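Local coordinates for protein alanine racemase (Acinetobacter baumannii, PDB 4QHR) that belongs to the alanine racemase family and pairs an N-terminal TIM-barrel domain with a C-terminal beta-rich domain, at residues D85-A90 against F95-H100. Numbering follows the deposited sequence.
Sequences DEMPVA and FECVIH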
ATOM      1  N   ASP A  85      24.176  17.501  -7.616  1.00 13.12           N
ATOM      2  CA  ASP A  85      24.728  17.457  -6.241  1.00 13.67           C
ATOM      3  C   ASP A  85      24.746  16.063  -5.620  1.00 12.65           C
ATOM      4  O   ASP A  85      25.303  15.875  -4.567  1.00 13.55           O
ATOM      5  CB  ASP A  85      24.060  18.499  -5.331  1.00 13.79           C
ATOM      6  CG  ASP A  85      22.604  18.217  -5.053  1.00 14.44           C
ATOM      7  OD1 ASP A  85      22.025  17.203  -5.496  1.00 13.81           O
ATOM      8  OD2 ASP A  85      21.996  19.100  -4.367  1.00 15.63           O
ATOM      9  N   GLU A  86      24.126  15.080  -6.253  1.00 12.11           N
ATOM     10  CA  GLU A  86      24.282  13.685  -5.818  1.00 11.71           C
ATOM     11  C   GLU A  86      25.600  13.081  -6.191  1.00 12.00           C
ATOM     12  O   GLU A  86      26.009  12.099  -5.569  1.00 11.93           O
ATOM     13  CB  GLU A  86      23.162  12.792  -6.378  1.00 11.32           C
ATOM     14  CG  GLU A  86      21.739  13.207  -6.009  1.00 10.91           C
ATOM     15  CD  GLU A  86      20.718  12.346  -6.752  1.00 11.30           C
ATOM     16  OE1 GLU A  86      20.972  11.131  -6.869  1.00 12.21           O
ATOM     17  OE2 GLU A  86      19.686  12.850  -7.204  1.00 10.53           O
ATOM     18  N   MET A  87      26.290  13.621  -7.203  1.00 12.38           N
ATOM     19  CA  MET A  87      27.552  13.043  -7.646  1.00 12.50           C
ATOM     20  C   MET A  87      28.642  12.898  -6.566  1.00 11.91           C
ATOM     21  O   MET A  87      29.236  11.815  -6.479  1.00 11.53           O
ATOM     22  CB  MET A  87      28.125  13.795  -8.878  1.00 13.44           C
ATOM     23  CG  MET A  87      27.304  13.556 -10.152  1.00 14.38           C
ATOM     24  SD  MET A  87      27.167  11.817 -10.630  1.00 15.53           S
ATOM     25  CE  MET A  87      28.880  11.454 -10.920  1.00 15.87           C
ATOM     26  N   PRO A  88      28.902  13.947  -5.772  1.00 11.86           N
ATOM     27  CA  PRO A  88      29.960  13.819  -4.736  1.00 11.83           C
ATOM     28  C   PRO A  88      29.637  12.747  -3.731  1.00 11.22           C
ATOM     29  O   PRO A  88      30.550  12.043  -3.262  1.00 10.93           O
ATOM     30  CB  PRO A  88      30.001  15.210  -4.067  1.00 12.04           C
ATOM     31  CG  PRO A  88      29.433  16.144  -5.066  1.00 12.28           C
ATOM     32  CD  PRO A  88      28.418  15.345  -5.880  1.00 12.08           C
ATOM     33  N   VAL A  89      28.343  12.607  -3.405  1.00 10.95           N
ATOM     34  CA  VAL A  89      27.877  11.616  -2.408  1.00 10.62           C
ATOM     35  C   VAL A  89      28.013  10.190  -2.948  1.00 10.31           C
ATOM     36  O   VAL A  89      28.577   9.314  -2.296  1.00  9.84           O
ATOM     37  CB  VAL A  89      26.407  11.840  -2.008  1.00 10.93           C
ATOM     38  CG1 VAL A  89      25.963  10.829  -0.965  1.00 11.16           C
ATOM     39  CG2 VAL A  89      26.189  13.270  -1.487  1.00 11.49           C
ATOM     40  N   ALA A  90      27.531   9.986  -4.165  1.00 10.08           N
ATOM     41  CA  ALA A  90      27.726   8.734  -4.874  1.00 10.40           C
ATOM     42  C   ALA A  90      29.179   8.308  -4.931  1.00 10.44           C
ATOM     43  O   ALA A  90      29.503   7.172  -4.642  1.00 11.01           O
ATOM     44  CB  ALA A  90      27.140   8.814  -6.293  1.00 10.35           C
ATOM     45  N   PHE A  95      29.120   4.368  -4.933  1.00  8.42           N
ATOM     46  CA  PHE A  95      27.926   3.959  -5.654  1.00  7.87           C
ATOM     47  C   PHE A  95      28.182   4.118  -7.156  1.00  7.93           C
ATOM     48  O   PHE A  95      28.443   5.226  -7.644  1.00  8.12           O
ATOM     49  CB  PHE A  95      26.743   4.861  -5.291  1.00  7.68           C
ATOM     50  CG  PHE A  95      26.268   4.775  -3.880  1.00  7.11           C
ATOM     51  CD1 PHE A  95      26.590   3.757  -3.062  1.00  7.19           C
ATOM     52  CD2 PHE A  95      25.430   5.741  -3.403  1.00  7.14           C
ATOM     53  CE1 PHE A  95      26.135   3.699  -1.782  1.00  7.22           C
ATOM     54  CE2 PHE A  95      24.946   5.695  -2.108  1.00  6.98           C
ATOM     55  CZ  PHE A  95      25.299   4.672  -1.308  1.00  7.23           C
ATOM     56  N   GLU A  96      28.112   3.038  -7.922  1.00  8.04           N
ATOM     57  CA  GLU A  96      28.284   3.145  -9.338  1.00  8.08           C
ATOM     58  C   GLU A  96      26.967   3.667  -9.915  1.00  8.13           C
ATOM     59  O   GLU A  96      25.898   3.279  -9.453  1.00  7.91           O
ATOM     60  CB  GLU A  96      28.622   1.797  -9.945  1.00  8.18           C
ATOM     61  CG  GLU A  96      29.970   1.286  -9.460  1.00  8.42           C
ATOM     62  CD  GLU A  96      30.397   0.015 -10.119  1.00  8.64           C
ATOM     63  OE1 GLU A  96      29.527  -0.711 -10.662  1.00  9.32           O
ATOM     64  OE2 GLU A  96      31.626  -0.209 -10.140  1.00  8.38           O
ATOM     65  N   CYS A  97      27.072   4.496 -10.940  1.00  8.27           N
ATOM     66  CA  CYS A  97      25.922   5.136 -11.536  1.00  8.64           C
ATOM     67  C   CYS A  97      25.605   4.601 -12.891  1.00  8.22           C
ATOM     68  O   CYS A  97      26.490   4.475 -13.734  1.00  8.12           O
ATOM     69  CB  CYS A  97      26.155   6.641 -11.689  1.00  9.09           C
ATOM     70  SG  CYS A  97      26.316   7.464 -10.112  1.00 10.33           S
ATOM     71  N   VAL A  98      24.324   4.313 -13.092  1.00  8.03           N
ATOM     72  CA  VAL A  98      23.781   4.230 -14.408  1.00  8.00           C
ATOM     73  C   VAL A  98      23.734   5.641 -14.994  1.00  8.18           C
ATOM     74  O   VAL A  98      23.397   6.601 -14.289  1.00  8.61           O
ATOM     75  CB  VAL A  98      22.364   3.636 -14.411  1.00  8.24           C
ATOM     76  CG1 VAL A  98      21.559   4.131 -15.591  1.00  8.38           C
ATOM     77  CG2 VAL A  98      22.453   2.127 -14.452  1.00  8.13           C
ATOM     78  N   ILE A  99      24.081   5.788 -16.272  1.00  8.01           N
ATOM     79  CA  ILE A  99      23.696   6.981 -17.000  1.00  8.12           C
ATOM     80  C   ILE A  99      22.756   6.572 -18.142  1.00  8.44           C
ATOM     81  O   ILE A  99      22.941   5.547 -18.807  1.00  8.21           O
ATOM     82  CB  ILE A  99      24.904   7.833 -17.521  1.00  7.97           C
ATOM     83  CG1 ILE A  99      25.708   7.110 -18.585  1.00  8.03           C
ATOM     84  CG2 ILE A  99      25.768   8.308 -16.360  1.00  7.95           C
ATOM     85  CD1 ILE A  99      26.657   8.007 -19.364  1.00  8.01           C
ATOM     86  N   HIS A 100      21.720   7.368 -18.336  1.00  8.64           N
ATOM     87  CA  HIS A 100      20.715   7.054 -19.348  1.00  9.10           C
ATOM     88  C   HIS A 100      20.387   8.254 -20.268  1.00  9.23           C
ATOM     89  O   HIS A 100      19.659   8.082 -21.222  1.00  9.29           O
ATOM     90  CB  HIS A 100      19.438   6.463 -18.714  1.00  8.83           C
ATOM     91  CG  HIS A 100      18.752   7.407 -17.784  1.00  9.33           C
ATOM     92  ND1 HIS A 100      17.978   8.456 -18.235  1.00  9.58           N
ATOM     93  CD2 HIS A 100      18.745   7.475 -16.428  1.00  9.47           C
ATOM     94  CE1 HIS A 100      17.512   9.120 -17.194  1.00 10.05           C
ATOM     95  NE2 HIS A 100      17.994   8.570 -16.087  1.00  9.74           N
TER
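Ala90 and Phe95 join the short helix 87-92 to strand 95-99, the second half of a beta-alpha-beta unit that starts with strand 75-77 in the TIM barrel of the N-terminal domain. All four residues that touch, Met87, Ala90, Phe95 and Cys97, are buried, yet the packing is uneven. It is tightest near the turn that links helix to strand: the CA atoms of Ala90 and Phe95 are 4.8 Å apart, and the backbone N of Phe95 donates to Ala90 O over 2.8 Å. The N-H...O angle of 176° makes this bond nearly straight, although the donor is tilted 23° from the carbonyl plane. The methyl of Ala90 lies close by, its CB 4.1 Å from Phe95 CB. The Phe95 ring is carried past Ala90 rather than over its methyl: chi1 of -66° sets CG beside the backbone N, and CD2 comes within 4.0 Å of Ala90 CA at an oblique approach. The Phe95 side chain also packs on Leu60 and Arg67 of helix 60-68 and on Val75 and Leu77 of strand 75-77, consistent with a place between the sheet and the helices outside it. Phe95 O is buried without a hydrogen-bonding partner in the model.

Away from Ala90 the contact thins. Val89, partly exposed, makes no contact with the strand, and its side chain rests on Leu64 of helix 60-68. Met87 starts out directed away from the strand, but its folded side chain brings the sulfur back. Cys97 N is hydrogen-bonded to Tyr115 OH, and its SG stands beside that nitrogen, anti to the carbonyl carbon. Between the two sulfurs only a loose apolar contact remains, with Met87 SD 4.5 Å from Cys97 SG; the same SG approaches Ala90 CB more closely, at 4.1 Å.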